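Local coordinates for protein MFP2B (Ascaris suum, PDB 2BJR) that probably enhances polymerization of the major sperm protein (MSP) in the amoeboid motility of nematode sperm, and binds zinc, at residues Ile96-Arg101 against Met160-Arg165; Ile312-Leu317 against Met355-Lys360; Phe20-Val25 against Asp197-Asp202; Gly14-Pro19 against Lys71-Gln76; Glu57-Tyr62 against Arg142-Gly147. All coordinates share one frame; numbering follows the deposited sequence.

Contact 1: Ile96-Arg101 against Met160-Arg165; sequences IKYSDR and MLIIAR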
# COMPACT_ATOMS: atom_id res chain seq x y z
N ILE A 96 -1.49 12.54 -12.80
CA ILE A 96 -1.24 13.94 -13.11
C ILE A 96 -2.20 14.84 -12.38
O ILE A 96 -3.27 14.41 -11.95
CB ILE A 96 -1.37 14.20 -14.63
CG1 ILE A 96 -2.84 13.99 -15.08
CG2 ILE A 96 -0.46 13.29 -15.35
CD1 ILE A 96 -3.09 14.43 -16.51
N LYS A 97 -1.86 16.13 -12.29
CA LYS A 97 -2.78 17.10 -11.74
C LYS A 97 -3.93 17.28 -12.70
O LYS A 97 -3.76 17.31 -13.92
CB LYS A 97 -2.12 18.46 -11.55
CG LYS A 97 -1.10 18.50 -10.40
CD LYS A 97 -0.68 19.95 -10.14
CE LYS A 97 0.81 20.12 -10.00
NZ LYS A 97 1.19 21.59 -10.11
N TYR A 98 -5.12 17.43 -12.13
CA TYR A 98 -6.32 17.59 -12.91
C TYR A 98 -6.15 18.81 -13.85
O TYR A 98 -6.57 18.77 -15.00
CB TYR A 98 -7.47 17.78 -11.95
CG TYR A 98 -8.79 18.00 -12.58
CD1 TYR A 98 -9.49 16.92 -13.15
CD2 TYR A 98 -9.34 19.26 -12.65
CE1 TYR A 98 -10.74 17.13 -13.76
CE2 TYR A 98 -10.59 19.48 -13.24
CZ TYR A 98 -11.28 18.42 -13.80
OH TYR A 98 -12.54 18.63 -14.35
N SER A 99 -5.48 19.85 -13.37
CA SER A 99 -5.30 21.05 -14.18
C SER A 99 -4.42 20.81 -15.40
O SER A 99 -4.50 21.59 -16.35
CB SER A 99 -4.74 22.22 -13.34
OG SER A 99 -3.46 21.88 -12.82
N ASP A 100 -3.63 19.74 -15.39
CA ASP A 100 -2.70 19.43 -16.48
C ASP A 100 -3.26 18.48 -17.53
O ASP A 100 -2.50 18.05 -18.43
CB ASP A 100 -1.40 18.82 -15.92
CG ASP A 100 -0.52 19.85 -15.23
OD1 ASP A 100 -0.66 21.06 -15.57
OD2 ASP A 100 0.32 19.53 -14.33
N ARG A 101 -4.55 18.14 -17.45
CA ARG A 101 -5.08 17.07 -18.30
C ARG A 101 -5.05 17.45 -19.79
O ARG A 101 -4.74 16.60 -20.63
CB ARG A 101 -6.49 16.66 -17.86
CG ARG A 101 -7.55 17.77 -17.92
CD ARG A 101 -8.81 17.42 -17.09
NE ARG A 101 -9.89 18.39 -17.25
CZ ARG A 101 -9.90 19.63 -16.75
NH1 ARG A 101 -8.88 20.12 -16.07
NH2 ARG A 101 -10.95 20.41 -16.95
N MSE A 160 -5.89 18.17 -7.50
CA MSE A 160 -6.25 16.75 -7.31
C MSE A 160 -5.64 15.95 -8.45
O MSE A 160 -5.33 16.50 -9.51
CB MSE A 160 -7.78 16.60 -7.25
CG MSE A 160 -8.36 17.34 -6.12
SE MSE A 160 -10.20 16.83 -5.81
CE MSE A 160 -10.67 18.21 -4.50
N LEU A 161 -5.47 14.66 -8.25
CA LEU A 161 -4.76 13.81 -9.19
C LEU A 161 -5.73 12.85 -9.90
O LEU A 161 -6.58 12.26 -9.28
CB LEU A 161 -3.69 13.02 -8.45
CG LEU A 161 -2.73 13.82 -7.58
CD1 LEU A 161 -1.76 12.85 -6.91
CD2 LEU A 161 -2.01 14.81 -8.43
N ILE A 162 -5.51 12.67 -11.20
CA ILE A 162 -6.22 11.70 -12.05
C ILE A 162 -5.20 10.85 -12.78
O ILE A 162 -4.00 11.21 -12.82
CB ILE A 162 -7.16 12.42 -13.03
CG1 ILE A 162 -6.39 13.34 -13.99
CG2 ILE A 162 -8.12 13.24 -12.24
CD1 ILE A 162 -7.20 13.89 -15.19
N ILE A 163 -5.64 9.69 -13.27
CA ILE A 163 -4.75 8.74 -13.96
C ILE A 163 -4.73 8.98 -15.47
O ILE A 163 -5.79 9.02 -16.12
CB ILE A 163 -5.19 7.31 -13.68
CG1 ILE A 163 -5.06 6.98 -12.19
CG2 ILE A 163 -4.40 6.34 -14.49
CD1 ILE A 163 -5.78 5.70 -11.78
N ALA A 164 -3.51 9.12 -16.01
CA ALA A 164 -3.28 9.11 -17.47
C ALA A 164 -2.67 7.78 -17.88
O ALA A 164 -1.82 7.22 -17.17
CB ALA A 164 -2.35 10.27 -17.87
N ARG A 165 -3.13 7.24 -19.01
CA ARG A 165 -2.45 6.17 -19.69
C ARG A 165 -1.37 6.77 -20.59
O ARG A 165 -1.66 7.59 -21.48
CB ARG A 165 -3.45 5.35 -20.54
CG ARG A 165 -4.53 4.61 -19.80
CD ARG A 165 -5.81 4.37 -20.63
NE ARG A 165 -5.52 3.71 -21.92
CZ ARG A 165 -5.33 2.43 -22.10
NH1 ARG A 165 -5.40 1.56 -21.09
NH2 ARG A 165 -5.05 1.97 -23.33

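Contact 2: Ile312-Leu317 against Met355-Lys360; sequences ISPAVL and MVLCRK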
# COMPACT_ATOMS: atom_id res chain seq x y z
N ILE A 312 2.64 2.39 13.62
CA ILE A 312 3.18 1.05 13.81
C ILE A 312 4.39 0.81 12.93
O ILE A 312 4.36 1.12 11.74
CB ILE A 312 2.07 0.05 13.53
CG1 ILE A 312 0.82 0.34 14.39
CG2 ILE A 312 2.54 -1.35 13.82
CD1 ILE A 312 1.03 0.24 15.90
N SER A 313 5.43 0.20 13.49
CA SER A 313 6.71 -0.05 12.83
C SER A 313 7.04 -1.54 12.90
O SER A 313 6.62 -2.21 13.86
CB SER A 313 7.84 0.72 13.54
OG SER A 313 7.57 2.11 13.53
N PRO A 314 7.83 -2.06 11.94
CA PRO A 314 8.31 -3.43 12.05
C PRO A 314 9.41 -3.52 13.13
O PRO A 314 10.23 -2.63 13.21
CB PRO A 314 8.93 -3.72 10.64
CG PRO A 314 8.55 -2.60 9.80
CD PRO A 314 8.37 -1.42 10.72
N ALA A 315 9.45 -4.61 13.89
CA ALA A 315 10.40 -4.74 15.01
C ALA A 315 10.63 -6.20 15.31
O ALA A 315 9.71 -7.00 15.34
CB ALA A 315 9.86 -4.05 16.21
N VAL A 316 11.89 -6.55 15.54
CA VAL A 316 12.25 -7.84 16.05
C VAL A 316 12.27 -7.70 17.58
O VAL A 316 12.98 -6.85 18.13
CB VAL A 316 13.64 -8.24 15.55
CG1 VAL A 316 14.06 -9.55 16.14
CG2 VAL A 316 13.67 -8.31 14.02
N LEU A 317 11.50 -8.54 18.25
CA LEU A 317 11.43 -8.64 19.69
C LEU A 317 12.37 -9.73 20.17
O LEU A 317 12.62 -10.69 19.44
CB LEU A 317 10.02 -9.02 20.14
CG LEU A 317 8.96 -7.91 20.17
CD1 LEU A 317 8.71 -7.41 18.79
CD2 LEU A 317 7.70 -8.41 20.84
N MSE A 355 14.69 -4.50 18.11
CA MSE A 355 15.45 -3.96 17.00
C MSE A 355 14.41 -3.48 15.97
O MSE A 355 13.59 -4.25 15.51
CB MSE A 355 16.38 -5.01 16.40
CG MSE A 355 17.37 -5.69 17.37
SE MSE A 355 18.69 -4.33 17.75
CE MSE A 355 19.53 -4.03 16.08
N VAL A 356 14.43 -2.19 15.64
CA VAL A 356 13.36 -1.59 14.84
C VAL A 356 13.85 -1.36 13.42
O VAL A 356 14.97 -0.89 13.21
CB VAL A 356 12.89 -0.26 15.48
CG1 VAL A 356 11.88 0.46 14.64
CG2 VAL A 356 12.34 -0.54 16.80
N LEU A 357 13.03 -1.65 12.41
CA LEU A 357 13.45 -1.38 11.02
C LEU A 357 13.38 0.13 10.80
O LEU A 357 12.32 0.74 10.99
CB LEU A 357 12.53 -2.10 10.00
CG LEU A 357 12.93 -1.75 8.55
CD1 LEU A 357 14.36 -2.26 8.25
CD2 LEU A 357 11.95 -2.26 7.55
N CYS A 358 14.52 0.72 10.46
CA CYS A 358 14.63 2.13 10.18
C CYS A 358 15.20 2.34 8.79
O CYS A 358 15.67 1.38 8.12
CB CYS A 358 15.57 2.82 11.17
SG CYS A 358 15.04 2.67 12.89
N ARG A 359 15.06 3.58 8.34
CA ARG A 359 15.64 4.01 7.11
C ARG A 359 16.25 5.41 7.28
O ARG A 359 15.86 6.19 8.13
CB ARG A 359 14.61 4.04 5.97
CG ARG A 359 13.39 4.84 6.22
CD ARG A 359 12.44 4.85 5.03
NE ARG A 359 11.34 5.76 5.21
CZ ARG A 359 10.64 6.27 4.22
NH1 ARG A 359 10.84 5.88 2.95
NH2 ARG A 359 9.74 7.18 4.48
N LYS A 360 17.20 5.70 6.40
CA LYS A 360 17.98 6.94 6.44
C LYS A 360 18.06 7.46 5.04
O LYS A 360 18.50 6.74 4.14
CB LYS A 360 19.41 6.67 6.91
CG LYS A 360 20.31 7.94 6.85
CD LYS A 360 21.54 7.84 7.78
CE LYS A 360 22.37 9.19 7.79
NZ LYS A 360 23.16 9.41 9.06

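Contact 3: Phe20-Val25 against Asp197-Asp202; sequences FPDNPV and DFRCGD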
# COMPACT_ATOMS: atom_id res chain seq x y z
N PHE A 20 -8.04 -9.34 -2.45
CA PHE A 20 -7.89 -8.57 -3.66
C PHE A 20 -7.42 -9.42 -4.80
O PHE A 20 -6.70 -10.39 -4.59
CB PHE A 20 -6.89 -7.41 -3.50
CG PHE A 20 -7.46 -6.21 -2.81
CD1 PHE A 20 -7.62 -6.22 -1.42
CD2 PHE A 20 -7.81 -5.11 -3.53
CE1 PHE A 20 -8.13 -5.15 -0.80
CE2 PHE A 20 -8.33 -4.03 -2.93
CZ PHE A 20 -8.48 -4.04 -1.54
N PRO A 21 -7.79 -9.02 -6.01
CA PRO A 21 -7.20 -9.61 -7.22
C PRO A 21 -5.70 -9.30 -7.34
O PRO A 21 -5.17 -8.41 -6.65
CB PRO A 21 -7.97 -8.95 -8.34
CG PRO A 21 -8.50 -7.60 -7.70
CD PRO A 21 -8.76 -7.95 -6.32
N ASP A 22 -5.04 -9.98 -8.27
CA ASP A 22 -3.64 -9.68 -8.54
C ASP A 22 -3.41 -8.26 -8.93
O ASP A 22 -4.21 -7.64 -9.64
CB ASP A 22 -3.11 -10.53 -9.70
CG ASP A 22 -2.97 -11.99 -9.35
OD1 ASP A 22 -3.02 -12.44 -8.18
OD2 ASP A 22 -2.79 -12.79 -10.28
N ASN A 23 -2.28 -7.74 -8.49
CA ASN A 23 -1.79 -6.45 -8.96
C ASN A 23 -2.78 -5.25 -8.98
O ASN A 23 -2.90 -4.54 -9.98
CB ASN A 23 -1.17 -6.62 -10.34
CG ASN A 23 -0.05 -7.61 -10.31
OD1 ASN A 23 1.04 -7.31 -9.80
ND2 ASN A 23 -0.31 -8.80 -10.76
N PRO A 24 -3.44 -4.98 -7.87
CA PRO A 24 -4.40 -3.87 -7.82
C PRO A 24 -3.68 -2.51 -7.84
O PRO A 24 -2.51 -2.42 -7.42
CB PRO A 24 -5.14 -4.13 -6.52
CG PRO A 24 -4.06 -4.69 -5.66
CD PRO A 24 -3.35 -5.67 -6.58
N VAL A 25 -4.31 -1.48 -8.37
CA VAL A 25 -3.65 -0.20 -8.50
C VAL A 25 -4.00 0.64 -7.27
O VAL A 25 -5.18 0.91 -7.01
CB VAL A 25 -4.02 0.49 -9.79
CG1 VAL A 25 -3.47 1.94 -9.82
CG2 VAL A 25 -3.53 -0.32 -11.00
N ASP A 197 1.60 -5.83 -3.23
CA ASP A 197 0.39 -6.61 -2.89
C ASP A 197 0.51 -8.06 -3.31
O ASP A 197 0.84 -8.35 -4.47
CB ASP A 197 -0.81 -6.00 -3.61
CG ASP A 197 -1.15 -4.60 -3.08
OD1 ASP A 197 -1.67 -4.55 -1.95
OD2 ASP A 197 -0.87 -3.54 -3.68
N PHE A 198 0.21 -8.94 -2.36
CA PHE A 198 0.14 -10.36 -2.52
C PHE A 198 -0.91 -10.94 -1.61
O PHE A 198 -1.29 -10.35 -0.61
CB PHE A 198 1.46 -11.00 -2.15
CG PHE A 198 2.54 -10.77 -3.12
CD1 PHE A 198 3.45 -9.75 -2.96
CD2 PHE A 198 2.69 -11.65 -4.21
CE1 PHE A 198 4.51 -9.55 -3.90
CE2 PHE A 198 3.76 -11.46 -5.14
CZ PHE A 198 4.64 -10.41 -4.97
N ARG A 199 -1.36 -12.15 -1.92
CA ARG A 199 -2.21 -12.90 -1.01
C ARG A 199 -1.40 -14.00 -0.38
O ARG A 199 -0.58 -14.60 -1.04
CB ARG A 199 -3.40 -13.51 -1.71
CG ARG A 199 -4.35 -12.53 -2.42
CD ARG A 199 -5.50 -13.24 -3.21
NE ARG A 199 -4.93 -14.06 -4.27
CZ ARG A 199 -4.61 -13.62 -5.48
NH1 ARG A 199 -4.91 -12.39 -5.85
NH2 ARG A 199 -4.02 -14.45 -6.34
N CYS A 200 -1.68 -14.31 0.88
CA CYS A 200 -1.06 -15.46 1.51
C CYS A 200 -1.44 -16.68 0.72
O CYS A 200 -2.57 -16.76 0.19
CB CYS A 200 -1.55 -15.66 2.92
SG CYS A 200 -0.88 -14.35 3.91
N GLY A 201 -0.45 -17.54 0.56
CA GLY A 201 -0.54 -18.72 -0.30
C GLY A 201 -0.22 -18.52 -1.76
O GLY A 201 -0.14 -19.52 -2.48
N ASP A 202 -0.06 -17.29 -2.22
CA ASP A 202 0.49 -17.01 -3.54
C ASP A 202 1.94 -17.52 -3.54
O ASP A 202 2.55 -17.67 -2.47
CB ASP A 202 0.61 -15.50 -3.82
CG ASP A 202 -0.68 -14.82 -4.28
OD1 ASP A 202 -1.69 -15.52 -4.60
OD2 ASP A 202 -0.71 -13.53 -4.41
O HOH W 1 -1.53 -11.53 -5.92
O HOH W 2 -0.71 -9.26 -6.50
O HOH W 3 -0.32 -3.33 -6.36

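Contact 4: Gly14-Pro19 against Lys71-Gln76; sequences GPIGSP and KDLGGQ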
# COMPACT_ATOMS: atom_id res chain seq x y z
N GLY A 14 -13.69 -8.27 -8.29
CA GLY A 14 -13.46 -7.86 -6.90
C GLY A 14 -14.56 -8.24 -5.95
O GLY A 14 -15.35 -7.41 -5.57
N PRO A 15 -14.65 -9.50 -5.58
CA PRO A 15 -15.72 -9.91 -4.69
C PRO A 15 -15.52 -9.29 -3.30
O PRO A 15 -14.46 -9.43 -2.67
CB PRO A 15 -15.63 -11.44 -4.69
CG PRO A 15 -14.32 -11.76 -5.26
CD PRO A 15 -13.75 -10.60 -5.97
N ILE A 16 -16.53 -8.52 -2.88
CA ILE A 16 -16.49 -7.88 -1.55
C ILE A 16 -16.38 -8.93 -0.49
O ILE A 16 -17.03 -9.98 -0.54
CB ILE A 16 -17.71 -6.96 -1.34
CG1 ILE A 16 -17.68 -5.83 -2.37
CG2 ILE A 16 -17.75 -6.39 0.08
CD1 ILE A 16 -18.99 -5.10 -2.52
N GLY A 17 -15.50 -8.71 0.48
CA GLY A 17 -15.29 -9.69 1.52
C GLY A 17 -14.35 -10.85 1.19
O GLY A 17 -14.19 -11.72 1.99
N SER A 18 -13.75 -10.84 0.01
CA SER A 18 -12.71 -11.78 -0.37
C SER A 18 -11.39 -11.01 -0.66
O SER A 18 -11.39 -9.81 -0.82
CB SER A 18 -13.15 -12.58 -1.62
OG SER A 18 -14.17 -13.52 -1.29
N PRO A 19 -10.27 -11.71 -0.73
CA PRO A 19 -9.00 -11.03 -1.03
C PRO A 19 -8.95 -10.32 -2.35
O PRO A 19 -9.73 -10.62 -3.28
CB PRO A 19 -7.97 -12.15 -0.96
CG PRO A 19 -8.57 -13.16 -0.09
CD PRO A 19 -10.07 -13.14 -0.44
N LYS A 71 -24.82 -5.50 0.78
CA LYS A 71 -26.24 -5.15 0.61
C LYS A 71 -26.52 -3.84 -0.16
O LYS A 71 -27.49 -3.76 -0.91
CB LYS A 71 -26.94 -5.13 1.96
CG LYS A 71 -27.21 -6.53 2.47
CD LYS A 71 -27.88 -6.50 3.86
CE LYS A 71 -27.74 -7.86 4.66
NZ LYS A 71 -28.87 -8.82 4.43
N ASP A 72 -25.66 -2.83 -0.00
CA ASP A 72 -25.72 -1.66 -0.86
C ASP A 72 -25.29 -2.00 -2.31
O ASP A 72 -25.93 -1.62 -3.28
CB ASP A 72 -24.79 -0.56 -0.32
CG ASP A 72 -25.16 -0.06 1.09
OD1 ASP A 72 -26.37 -0.09 1.47
OD2 ASP A 72 -24.30 0.45 1.86
N LEU A 73 -24.20 -2.75 -2.45
CA LEU A 73 -23.47 -2.80 -3.73
C LEU A 73 -23.66 -4.09 -4.51
O LEU A 73 -23.30 -4.18 -5.69
CB LEU A 73 -21.97 -2.64 -3.46
CG LEU A 73 -21.58 -1.30 -2.82
CD1 LEU A 73 -20.14 -1.34 -2.35
CD2 LEU A 73 -21.78 -0.18 -3.77
N GLY A 74 -24.22 -5.09 -3.87
CA GLY A 74 -24.18 -6.42 -4.43
C GLY A 74 -22.87 -7.07 -4.07
O GLY A 74 -22.04 -6.49 -3.34
N GLY A 75 -22.66 -8.28 -4.57
CA GLY A 75 -21.55 -9.10 -4.09
C GLY A 75 -20.16 -8.71 -4.60
O GLY A 75 -19.17 -9.15 -4.00
N GLN A 76 -20.09 -7.94 -5.68
CA GLN A 76 -18.81 -7.64 -6.32
C GLN A 76 -18.71 -6.25 -6.93
O GLN A 76 -19.70 -5.64 -7.43
CB GLN A 76 -18.40 -8.73 -7.34
CG GLN A 76 -19.42 -9.12 -8.40
CD GLN A 76 -20.48 -10.15 -7.93
OE1 GLN A 76 -21.62 -10.12 -8.42
NE2 GLN A 76 -20.11 -11.04 -6.99
O HOH W 4 -19.12 -10.87 -2.29

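Contact 5: Glu57-Tyr62 against Arg142-Gly147; sequences ECSFPY and RFSHDG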
# COMPACT_ATOMS: atom_id res chain seq x y z
N GLU A 57 -12.96 -4.24 1.37
CA GLU A 57 -14.06 -3.37 1.74
C GLU A 57 -14.01 -2.23 0.75
O GLU A 57 -12.99 -2.02 0.07
CB GLU A 57 -13.91 -2.89 3.18
CG GLU A 57 -14.20 -3.99 4.21
CD GLU A 57 -14.31 -3.50 5.65
OE1 GLU A 57 -14.41 -2.30 5.91
OE2 GLU A 57 -14.31 -4.35 6.56
N CYS A 58 -15.11 -1.51 0.58
CA CYS A 58 -15.15 -0.46 -0.40
C CYS A 58 -16.23 0.58 -0.10
O CYS A 58 -17.11 0.37 0.75
CB CYS A 58 -15.31 -1.03 -1.80
SG CYS A 58 -16.76 -2.14 -1.92
N SER A 59 -16.13 1.71 -0.78
CA SER A 59 -17.00 2.87 -0.60
C SER A 59 -17.23 3.60 -1.89
O SER A 59 -16.27 3.92 -2.61
CB SER A 59 -16.39 3.83 0.42
OG SER A 59 -17.20 4.98 0.61
N PHE A 60 -18.50 3.88 -2.22
CA PHE A 60 -18.87 4.59 -3.43
C PHE A 60 -19.94 5.64 -3.05
O PHE A 60 -20.75 5.36 -2.17
CB PHE A 60 -19.45 3.65 -4.50
CG PHE A 60 -18.48 2.64 -5.03
CD1 PHE A 60 -18.25 1.51 -4.34
CD2 PHE A 60 -17.72 2.92 -6.17
CE1 PHE A 60 -17.34 0.59 -4.78
CE2 PHE A 60 -16.82 2.00 -6.63
CZ PHE A 60 -16.61 0.86 -5.94
N PRO A 61 -19.90 6.81 -3.65
CA PRO A 61 -20.94 7.82 -3.50
C PRO A 61 -22.09 7.64 -4.49
O PRO A 61 -21.91 7.61 -5.70
CB PRO A 61 -20.20 9.12 -3.78
CG PRO A 61 -19.02 8.75 -4.61
CD PRO A 61 -18.79 7.31 -4.49
N TYR A 62 -23.28 7.50 -3.96
CA TYR A 62 -24.48 7.34 -4.79
C TYR A 62 -25.72 7.77 -4.01
O TYR A 62 -25.85 7.42 -2.85
CB TYR A 62 -24.63 5.90 -5.16
CG TYR A 62 -25.86 5.59 -5.98
CD1 TYR A 62 -25.98 6.05 -7.29
CD2 TYR A 62 -26.93 4.88 -5.42
CE1 TYR A 62 -27.15 5.78 -8.05
CE2 TYR A 62 -28.08 4.61 -6.14
CZ TYR A 62 -28.19 5.07 -7.45
OH TYR A 62 -29.33 4.75 -8.16
N ARG A 142 -17.05 13.75 -6.47
CA ARG A 142 -17.74 13.25 -5.34
C ARG A 142 -16.87 12.25 -4.59
O ARG A 142 -16.24 11.39 -5.20
CB ARG A 142 -18.97 12.50 -5.77
CG ARG A 142 -20.06 13.41 -6.20
CD ARG A 142 -21.23 12.61 -6.72
NE ARG A 142 -22.38 13.48 -6.92
CZ ARG A 142 -22.61 14.16 -8.03
NH1 ARG A 142 -21.78 14.08 -9.05
NH2 ARG A 142 -23.68 14.94 -8.12
N PHE A 143 -16.93 12.34 -3.27
CA PHE A 143 -16.14 11.51 -2.36
C PHE A 143 -17.01 10.98 -1.26
O PHE A 143 -17.75 11.75 -0.63
CB PHE A 143 -14.99 12.34 -1.76
CG PHE A 143 -14.13 13.02 -2.79
CD1 PHE A 143 -14.47 14.26 -3.29
CD2 PHE A 143 -13.00 12.39 -3.28
CE1 PHE A 143 -13.69 14.87 -4.24
CE2 PHE A 143 -12.23 12.98 -4.24
CZ PHE A 143 -12.55 14.20 -4.72
N SER A 144 -16.97 9.68 -1.02
CA SER A 144 -17.83 9.09 -0.00
C SER A 144 -17.01 8.81 1.27
O SER A 144 -15.91 8.28 1.19
CB SER A 144 -18.51 7.81 -0.52
OG SER A 144 -17.60 6.87 -1.07
N HIS A 145 -17.56 9.15 2.43
CA HIS A 145 -16.86 8.88 3.69
C HIS A 145 -17.80 9.15 4.85
O HIS A 145 -18.67 10.03 4.74
CB HIS A 145 -15.70 9.84 3.83
CG HIS A 145 -16.13 11.27 3.91
ND1 HIS A 145 -16.11 11.97 5.09
CD2 HIS A 145 -16.61 12.13 2.97
CE1 HIS A 145 -16.55 13.19 4.88
NE2 HIS A 145 -16.86 13.32 3.60
N ASP A 146 -17.61 8.44 5.96
CA ASP A 146 -18.35 8.75 7.20
C ASP A 146 -19.86 8.81 6.96
O ASP A 146 -20.57 9.60 7.60
CB ASP A 146 -17.87 10.09 7.77
CG ASP A 146 -16.32 10.13 8.01
OD1 ASP A 146 -15.85 9.24 8.76
OD2 ASP A 146 -15.51 10.95 7.46
N GLY A 147 -20.37 7.99 6.05
CA GLY A 147 -21.80 7.97 5.74
C GLY A 147 -22.30 9.16 4.95
O GLY A 147 -23.53 9.32 4.79

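Contact 1: Ile96-Arg101 against Met160-Arg165
Ile96 and Ile162 are an antiparallel hydrogen-bonded pair, where strand 92-97 meets strand 161-166: Ile96 N donates to Ile162 O at 2.8 Å, and Ile162 N to Ile96 O at 2.9 Å. Tyr98 N reaches Met160 O at 2.8 Å, extending the pairing into the 3-10 turn at 98-100. Both isoleucines tuck CG1 between the backbone N and the carbonyl carbon (chi1 67° and 62°), which sets Ile96 CG1 against Ile162 CG1 at 3.8 Å. Ile162 then sends CG2 to the edge of the Tyr98 ring, 4.0 Å from CD1, and its CD1 to Arg101 CB at 3.9 Å. One shell out, Arg101 NH1 donates to Tyr98 O at 2.9 Å from the carbonyl face opposite Arg101 N, and stands above one face of the Tyr98 ring, toward its rim. Met111 and Phe118 pack on the isoleucine side. Backbone bonds thus fix the pairing, while the face carrying Ile96 and Ile162 is apolar, with one charged group at its border.

Contact 2: Ile312-Leu317 against Met355-Lys360
Ser313 CB lies 4.2 Å from Val356 CG1, while the serine hydroxyl bonds to Val303 O. At Pro314 the ring crosses the Leu357 side chain, CB to CB at 4.0 Å, and the proline carbonyl takes the Leu357 amide: Leu357 N to Pro314 O is 3.1 Å and nearly straight, but the donor is tilted 33° from the carbonyl plane. Ala315 follows as the non-hydrogen-bonded partner of Val356; its CA lies 3.3 Å from Met355 O, and the methyl CB sits 4.3 Å from Val356 CG2. Val316 closes the walk with a reciprocal pair of bonds, both in the carbonyl plane: Val316 N to Met355 O and Met355 N to Val316 O, each 2.9 Å. Met355 is a selenomethionine, and its side chain shares a face with Val316, where Leu214 touches both. The axes of strands 313-317 and 355-360 run antiparallel at 148°. Strand 355-361 also pairs with 282-288 and 300-302, whereas 313-319 bonds to 322-329 along its other edge, linking the inner strands of this sheet.

Contact 3: Phe20-Val25 against Asp197-Asp202
Arg199 makes a polar surface contact between the two family units of the protein, joining the loop between strands 10-15 and 34-40, in the first cytosolic motility protein unit, to the end of strand 194-199 in the second. Its NH1 and NH2 converge end-on on a single oxygen of Asp22 in a salt bridge: Arg199 NH2 to Asp22 OD1 is 2.9 Å, on the syn side, and Arg199 NH1 to Asp22 OD1 is 3.0 Å, on the anti side. The carboxylate plane is turned 19° from the guanidinium. NH1 also donates to a lone pair of Phe20 O at 3.0 Å, in the carbonyl plane; the chain of Arg199, bent at chi3 (-63°), curls its CD past that same oxygen. Arg199 opens a type II beta turn to Asp202, whose side chain curls back: Arg199 N donates to Asp202 OD2 at 2.9 Å, and Arg199 NH2 pairs with Asp202 OD1 at 3.1 Å. The arginine is thus shared by two carboxylates in a salt-bridge network, and a water spans Asp22 OD1 and Asp202 OD2. Asp22 OD2 has a further salt bridge to Lys83. Farther along, Pro24 CG packs 3.9 Å from Asp197 CG; Asp197 OD1 bonds to Tyr34, and waters bridge Asp197 O to Asn23 N and Asp197 OD2 to Pro24 O.

Contact 4: Gly14-Pro19 against Lys71-Gln76
Ile16 makes the direct hydrogen bond of this contact: its amide N reaches Gly75 O at 2.9 Å, the donor tilted 23° from the carbonyl plane. A water also bridges Ile16 O and Gly75 O, though it lies too close to Gly75 O for that bond to be secure. Weaker polar contact comes from Gln76, whose CA turns its hydrogen to Gly14 O at 3.5 Å. Its neighbour CB rests 3.8 Å from the same Gly14 O. Pro15 and Gln76 form an antiparallel non-hydrogen-bonded pair, and their CA atoms approach to 4.2 Å. Apolar contact is carried by Ile16: with CG1 anti to the carbonyl carbon (chi1 -62°), the chain reaches past Gly75 and Gly74 to the end of helix 70-73, its CD1 meeting Leu73 CD1 at 3.9 Å and passing 3.5 Å from Gly74 O. The two side chains cross at about a right angle, and both lie against Cys58 of strand 55-62; Leu73 O also takes the Trp38 indole N-H. Two glycines shape the backbone. Gly74 leaves the short helix 70-73 with positive phi, and Gly17 takes up the positive phi of the type II beta turn from Pro15 to Ser18, closed by Ser18 N to Pro15 O at 3.1 Å. The arrangement is the start of an edge pairing in an antiparallel sheet: strand 10-15 leaves through its turn just where strand 76-81, coming from the helix, enters beside it.

Contact 5: Glu57-Tyr62 against Arg142-Gly147
Ser144 OG donates to Ser59 OG at 2.6 Å, a hydroxyl pair that bridges two strands with no backbone hydrogen bond between them. Ser59 OG is gripped twice, for it also bonds to Glu66 OE2, and the other carboxylate oxygen of Glu66 takes Gly147 N. Ser59 reaches across with OG anti to its backbone N (chi1 179°), while Ser144 OG sits between its own N and carbonyl carbon at 53°, close to the backbone, 3.3 Å from Phe60 C. Pro61 fills in beside the hydroxyls: its CD is 3.6 Å from Ser144 OG, its CB 3.9 Å from Ser144 CB, and its CG 3.9 Å from Arg142 CB. Arg142 runs on extended to a salt bridge with Glu151. Phe60 and Phe143 start away from the contact; their rings meet those of Trp38 and Trp122 respectively. Strands 57-62 and 142-145 cross at 129° with axes 5.5 Å apart, consistent with the small serine and proline side chains between them. Strand 55-62 of one antiparallel sheet meets strand 140-145 of another here, a sheet-to-sheet contact rather than an extension of either sheet.

In the fold
Contacts 1, 4 and 5 lie in the first cytosolic motility protein unit, contact 2 in the second, and contact 3 ties the two together. Contacts 4 and 5, with centres about 14 Å apart, share the sheet holding strands 10-15 and 55-62, and touch where Leu73 packs on Phe60. Contact 1, its centre about 21 Å from that of contact 5, meets it where Met160 packs on Phe143. Contact 3 touches contact 4 through Arg199 on Pro19; along the chain, contacts 1 and 5 fall between its two segments. Contact 2 comes last along the chain, its centre about 35 Å from that of contact 1 and across the chain's centre from it. The two related units are thus each built from antiparallel sheets and joined partly by a polar contact.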